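Long-range contacts in tRNA nucleotidyl transferase-related protein (Thermotoga maritima, PDB 3H38), which probably builds the CCA end of tRNA from CTP and ATP with magnesium, this chain being the CCA-adding part of a longer protein: residues V37-G42 with M136-N141; I56-E61 with L96-A101. All blocks are in the same frame, centred on the assembly; numbering follows the deposited sequence.

Contact 1: V37-G42 with M136-N141; sequences VYVVGG and MAIKLN
The carbonyl oxygen of V37 accepts a short, nearly straight hydrogen bond from the amide of L140, with N and O 2.7 Å apart; the donor comes in tilted 34° from the carbonyl plane. The CA of K139 adds a weaker C-H...O contact to the same oxygen. Further along, V39 and I138 form an antiparallel hydrogen-bonded pair, each amide reaching the other's carbonyl, and G41 N closes the ladder on M136 O at 3.1 Å. A water continues it, donating to G41 O and accepting a weak bond from M136 N.

Side chains alternate between the two sides of the sheet. On one, the aliphatic part of K139 crosses the Y38 ring obliquely, its CB 3.8 Å from Y38 CD2 and its CG and CD near Y38 CE2. With CG anti to the backbone N (chi1 -177°) and the chain extended beyond it, K139 runs past the ring and ends in a salt bridge to D144. V40 CG1 meets A137 CB at 3.8 Å on this same side. On the other, V39 and I138 lie side by side, V39 CG1 3.8 Å from I138 CB, and helices 17-32 and 42-49 cover them through F23, V44 and L47.

The pair belongs to the central sheet of the nucleotidyltransferase head domain. G41, at positive phi in the N-cap position, turns strand 37-40 into helix 42-49, the glycine-rich start of the family's GGxVRD motif, whose arginine, R45, binds CTP and ATP.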
loop_
_atom_site.group_PDB
_atom_site.type_symbol
_atom_site.label_atom_id
_atom_site.label_comp_id
_atom_site.label_asym_id
_atom_site.label_seq_id
_atom_site.Cartn_x
_atom_site.Cartn_y
_atom_site.Cartn_z
ATOM N N VAL A 37 -23.514 -22.674 -3.622
ATOM C CA VAL A 37 -22.705 -21.560 -4.119
ATOM C C VAL A 37 -22.961 -20.246 -3.361
ATOM O O VAL A 37 -24.105 -19.917 -3.060
ATOM C CB VAL A 37 -22.957 -21.305 -5.610
ATOM C CG1 VAL A 37 -21.871 -20.415 -6.163
ATOM C CG2 VAL A 37 -22.973 -22.597 -6.369
ATOM N N TYR A 38 -21.891 -19.498 -3.078
ATOM C CA TYR A 38 -21.982 -18.211 -2.385
ATOM C C TYR A 38 -21.029 -17.130 -2.923
ATOM O O TYR A 38 -19.888 -17.401 -3.321
ATOM C CB TYR A 38 -21.625 -18.367 -0.908
ATOM C CG TYR A 38 -22.197 -19.560 -0.201
ATOM C CD1 TYR A 38 -21.606 -20.794 -0.311
ATOM C CD2 TYR A 38 -23.315 -19.433 0.621
ATOM C CE1 TYR A 38 -22.119 -21.891 0.362
ATOM C CE2 TYR A 38 -23.841 -20.523 1.284
ATOM C CZ TYR A 38 -23.239 -21.749 1.156
ATOM O OH TYR A 38 -23.750 -22.829 1.836
ATOM N N VAL A 39 -21.487 -15.885 -2.872
ATOM C CA VAL A 39 -20.586 -14.759 -3.023
ATOM C C VAL A 39 -20.243 -14.300 -1.596
ATOM O O VAL A 39 -21.096 -14.351 -0.699
ATOM C CB VAL A 39 -21.204 -13.644 -3.896
ATOM C CG1 VAL A 39 -22.336 -12.951 -3.166
ATOM C CG2 VAL A 39 -20.132 -12.654 -4.339
ATOM N N VAL A 40 -18.986 -13.924 -1.363
ATOM C CA VAL A 40 -18.526 -13.675 0.005
ATOM C C VAL A 40 -17.704 -12.394 0.151
ATOM O O VAL A 40 -17.251 -11.813 -0.836
ATOM C CB VAL A 40 -17.645 -14.834 0.495
ATOM C CG1 VAL A 40 -18.423 -16.131 0.473
ATOM C CG2 VAL A 40 -16.406 -14.959 -0.379
ATOM N N GLY A 41 -17.520 -11.960 1.396
ATOM C CA GLY A 41 -16.494 -10.984 1.716
ATOM C C GLY A 41 -16.784 -9.531 1.427
ATOM O O GLY A 41 -17.848 -9.029 1.783
ATOM N N GLY A 42 -15.816 -8.856 0.801
ATOM C CA GLY A 42 -15.861 -7.413 0.581
ATOM C C GLY A 42 -17.031 -7.038 -0.288
ATOM O O GLY A 42 -17.761 -6.087 -0.020
ATOM N N MET A 136 -19.225 -12.343 5.744
ATOM C CA MET A 136 -20.615 -12.521 5.405
ATOM C C MET A 136 -20.721 -13.098 4.014
ATOM O O MET A 136 -19.840 -12.930 3.160
ATOM C CB MET A 136 -21.390 -11.210 5.526
ATOM C CG MET A 136 -21.692 -10.840 6.972
ATOM S SD MET A 136 -22.729 -9.367 7.111
ATOM C CE MET A 136 -21.569 -8.063 6.644
ATOM N N ALA A 137 -21.794 -13.827 3.807
ATOM C CA ALA A 137 -21.975 -14.491 2.540
ATOM C C ALA A 137 -23.415 -14.314 2.060
ATOM O O ALA A 137 -24.331 -13.958 2.839
ATOM C CB ALA A 137 -21.574 -15.985 2.663
ATOM N N ILE A 138 -23.588 -14.491 0.761
ATOM C CA ILE A 138 -24.909 -14.519 0.170
ATOM C C ILE A 138 -24.950 -15.733 -0.728
ATOM O O ILE A 138 -24.074 -15.938 -1.576
ATOM C CB ILE A 138 -25.227 -13.272 -0.680
ATOM C CG1 ILE A 138 -25.288 -12.007 0.192
ATOM C CG2 ILE A 138 -26.572 -13.478 -1.423
ATOM C CD1 ILE A 138 -25.162 -10.700 -0.599
ATOM N N LYS A 139 -25.974 -16.535 -0.529
ATOM C CA LYS A 139 -26.077 -17.801 -1.216
ATOM C C LYS A 139 -26.667 -17.588 -2.589
ATOM O O LYS A 139 -27.674 -16.897 -2.728
ATOM C CB LYS A 139 -26.941 -18.755 -0.394
ATOM C CG LYS A 139 -27.057 -20.125 -0.986
ATOM C CD LYS A 139 -27.598 -21.082 0.053
ATOM C CE LYS A 139 -27.472 -22.541 -0.439
ATOM N NZ LYS A 139 -28.357 -23.392 0.371
ATOM N N LEU A 140 -26.063 -18.213 -3.597
ATOM C CA LEU A 140 -26.539 -18.089 -4.978
ATOM C C LEU A 140 -27.447 -19.201 -5.533
ATOM O O LEU A 140 -28.015 -19.029 -6.602
ATOM C CB LEU A 140 -25.355 -17.863 -5.920
ATOM C CG LEU A 140 -24.519 -16.654 -5.472
ATOM C CD1 LEU A 140 -23.494 -16.256 -6.527
ATOM C CD2 LEU A 140 -25.443 -15.466 -5.145
ATOM N N ASN A 141 -27.574 -20.329 -4.834
ATOM C CA ASN A 141 -28.389 -21.426 -5.344
ATOM C C ASN A 141 -29.838 -20.952 -5.398
ATOM O O ASN A 141 -30.267 -20.197 -4.507
ATOM C CB ASN A 141 -28.267 -22.675 -4.469
ATOM C CG ASN A 141 -26.828 -23.194 -4.361
ATOM O OD1 ASN A 141 -26.391 -24.069 -5.139
ATOM N ND2 ASN A 141 -26.090 -22.669 -3.387
HETATM O O HOH W 1 -19.061 -9.573 4.354
#

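Contact 2: I56-E61 with L96-A101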
loop_
_atom_site.group_PDB
_atom_site.type_symbol
_atom_site.label_atom_id
_atom_site.label_comp_id
_atom_site.label_asym_id
_atom_site.label_seq_id
_atom_site.Cartn_x
_atom_site.Cartn_y
_atom_site.Cartn_z
ATOM N N ILE A 56 -16.067 -10.367 -8.783
ATOM C CA ILE A 56 -16.904 -11.461 -8.325
ATOM C C ILE A 56 -16.085 -12.593 -7.681
ATOM O O ILE A 56 -15.179 -13.167 -8.285
ATOM C CB ILE A 56 -17.812 -11.966 -9.456
ATOM C CG1 ILE A 56 -17.217 -13.190 -10.134
ATOM C CG2 ILE A 56 -18.074 -10.850 -10.481
ATOM C CD1 ILE A 56 -18.184 -13.823 -11.092
ATOM N N ASP A 57 -16.415 -12.889 -6.432
ATOM C CA ASP A 57 -15.612 -13.762 -5.599
ATOM C C ASP A 57 -16.470 -14.912 -5.092
ATOM O O ASP A 57 -17.283 -14.709 -4.179
ATOM C CB ASP A 57 -15.067 -12.957 -4.413
ATOM C CG ASP A 57 -13.781 -13.535 -3.858
ATOM O OD1 ASP A 57 -13.547 -14.748 -4.040
ATOM O OD2 ASP A 57 -12.998 -12.775 -3.244
ATOM N N ILE A 58 -16.280 -16.111 -5.662
ATOM C CA ILE A 58 -17.201 -17.234 -5.398
ATOM C C ILE A 58 -16.681 -18.334 -4.486
ATOM O O ILE A 58 -15.574 -18.843 -4.674
ATOM C CB ILE A 58 -17.695 -17.908 -6.696
ATOM C CG1 ILE A 58 -18.381 -16.890 -7.592
ATOM C CG2 ILE A 58 -18.702 -18.969 -6.368
ATOM C CD1 ILE A 58 -19.525 -16.201 -6.883
ATOM N N VAL A 59 -17.504 -18.712 -3.509
ATOM C CA VAL A 59 -17.185 -19.850 -2.649
ATOM C C VAL A 59 -18.145 -21.051 -2.845
ATOM O O VAL A 59 -19.384 -20.905 -2.813
ATOM C CB VAL A 59 -17.089 -19.409 -1.174
ATOM C CG1 VAL A 59 -16.742 -20.573 -0.282
ATOM C CG2 VAL A 59 -16.029 -18.347 -1.033
ATOM N N VAL A 60 -17.583 -22.236 -3.082
ATOM C CA VAL A 60 -18.450 -23.412 -3.270
ATOM C C VAL A 60 -18.193 -24.437 -2.180
ATOM O O VAL A 60 -17.058 -24.584 -1.714
ATOM C CB VAL A 60 -18.294 -24.064 -4.665
ATOM C CG1 VAL A 60 -18.732 -23.090 -5.787
ATOM C CG2 VAL A 60 -16.874 -24.516 -4.882
ATOM N N GLU A 61 -19.249 -25.093 -1.711
ATOM C CA GLU A 61 -19.037 -26.240 -0.834
ATOM C C GLU A 61 -18.927 -27.478 -1.718
ATOM O O GLU A 61 -19.899 -28.225 -1.885
ATOM C CB GLU A 61 -20.169 -26.421 0.168
ATOM C CG GLU A 61 -20.251 -25.366 1.240
ATOM C CD GLU A 61 -21.179 -25.808 2.349
ATOM O OE1 GLU A 61 -21.690 -24.940 3.089
ATOM O OE2 GLU A 61 -21.401 -27.039 2.465
ATOM N N LEU A 96 -15.055 -9.578 -17.730
ATOM C CA LEU A 96 -14.997 -9.805 -16.291
ATOM C C LEU A 96 -14.508 -11.207 -15.925
ATOM O O LEU A 96 -14.560 -12.132 -16.739
ATOM C CB LEU A 96 -16.348 -9.504 -15.634
ATOM C CG LEU A 96 -16.253 -8.567 -14.422
ATOM C CD1 LEU A 96 -17.635 -8.149 -13.949
ATOM C CD2 LEU A 96 -15.432 -9.168 -13.275
ATOM N N ARG A 97 -14.033 -11.352 -14.692
ATOM C CA ARG A 97 -13.361 -12.574 -14.277
ATOM C C ARG A 97 -13.876 -13.150 -12.945
ATOM O O ARG A 97 -13.977 -12.451 -11.929
ATOM C CB ARG A 97 -11.850 -12.338 -14.232
ATOM C CG ARG A 97 -11.320 -11.799 -12.918
ATOM C CD ARG A 97 -10.421 -12.812 -12.245
ATOM N NE ARG A 97 -9.405 -12.144 -11.436
ATOM C CZ ARG A 97 -8.240 -12.689 -11.099
ATOM N NH1 ARG A 97 -7.937 -13.918 -11.503
ATOM N NH2 ARG A 97 -7.373 -12.008 -10.359
ATOM N N ILE A 98 -14.183 -14.441 -12.978
ATOM C CA ILE A 98 -14.755 -15.156 -11.846
ATOM C C ILE A 98 -13.686 -15.867 -11.028
ATOM O O ILE A 98 -12.994 -16.745 -11.536
ATOM C CB ILE A 98 -15.754 -16.211 -12.355
ATOM C CG1 ILE A 98 -16.709 -15.573 -13.369
ATOM C CG2 ILE A 98 -16.508 -16.849 -11.200
ATOM C CD1 ILE A 98 -17.504 -16.567 -14.201
ATOM N N ASP A 99 -13.542 -15.474 -9.768
ATOM C CA ASP A 99 -12.722 -16.222 -8.830
ATOM C C ASP A 99 -13.599 -17.322 -8.231
ATOM O O ASP A 99 -14.795 -17.122 -7.983
ATOM C CB ASP A 99 -12.197 -15.306 -7.728
ATOM C CG ASP A 99 -11.138 -14.308 -8.233
ATOM O OD1 ASP A 99 -10.236 -14.729 -8.995
ATOM O OD2 ASP A 99 -11.204 -13.106 -7.855
ATOM N N ILE A 100 -13.018 -18.495 -8.021
ATOM C CA ILE A 100 -13.777 -19.604 -7.474
ATOM C C ILE A 100 -12.913 -20.385 -6.521
ATOM O O ILE A 100 -11.865 -20.895 -6.917
ATOM C CB ILE A 100 -14.234 -20.589 -8.557
ATOM C CG1 ILE A 100 -14.553 -19.864 -9.853
ATOM C CG2 ILE A 100 -15.440 -21.371 -8.074
ATOM C CD1 ILE A 100 -15.273 -20.739 -10.861
ATOM N N ALA A 101 -13.362 -20.494 -5.272
ATOM C CA ALA A 101 -12.644 -21.244 -4.257
ATOM C C ALA A 101 -13.565 -22.174 -3.458
ATOM O O ALA A 101 -14.740 -21.886 -3.270
ATOM C CB ALA A 101 -11.884 -20.285 -3.329
#
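I56 and I98 meet obliquely on the side of the sheet that faces helix 17-32. The I56 CD1 methyl pushes in between the branches of its neighbour, 3.2 Å from I98 CG1 and 3.5 Å from I98 CG2; the former is shorter than a relaxed carbon-carbon contact, so the methyl's exact placing is doubtful at this resolution. The first torsion of I56, 97°, lies off the usual staggered values and swings CG1 across to the neighbouring strand, within 3.6 Å of I98 CA. I58 takes a different attitude: it lies alongside I98, pointing the same way, and its CG1 rests 4.1 Å from I98 CG2. Next to it, V60 and I100 touch more loosely through their CG1 and CG2 methyls. L22, F23 and L26 of helix 17-32 pack on I56 and I58; an alanine in place of I56 would probably open a gap between I98 and L22 and F23, leaving the I98 branches freer to turn.

The parallel ladder, from I56 O and D99 N to V60 N and A101 O, sets D57 beside D99, and alternation along the strands turns both to the side away from the isoleucines. With D55 they bind magnesium, the carboxylate trio characteristic of the polymerase beta-like nucleotidyltransferase fold; the present model is the apo form, with no magnesium bound here. The two carboxylate planes are turned 63° from each other. D57 OD1 approaches D99 CB at 4.0 Å, whereas D57 OD1 and D99 OD2 remain 4.8 Å apart. D99 OD1 is hydrogen-bonded to S89 OG of strand 87-92, a second-shell partner that limits how this carboxylate can turn. R97 sits with one guanidinium face toward the same oxygen, NH1 3.5 Å away, an attraction of charges without an N-H directed at it.

Contact 2 is nested within the chain loop closed by contact 1, and their centres are 9 Å apart in one sheet. Strands 37-40 and 56-60 join them directly: Y38 O and V59 N are 2.7 Å apart, a probable hydrogen bond, and Y38 OH probably makes another to E61 OE1. Packing adds to this seam on both sides of the sheet, V40 CG2 to V59 CG2 and V37 CG1 to I58 CG2, each at 3.5 Å. V40 brings contact 1 to the active site: its side chain is about 5 Å from that of the magnesium ligand D57, while the side chains of V40 and V59 each come within about 4 Å of that of R129, an ATP-binding residue.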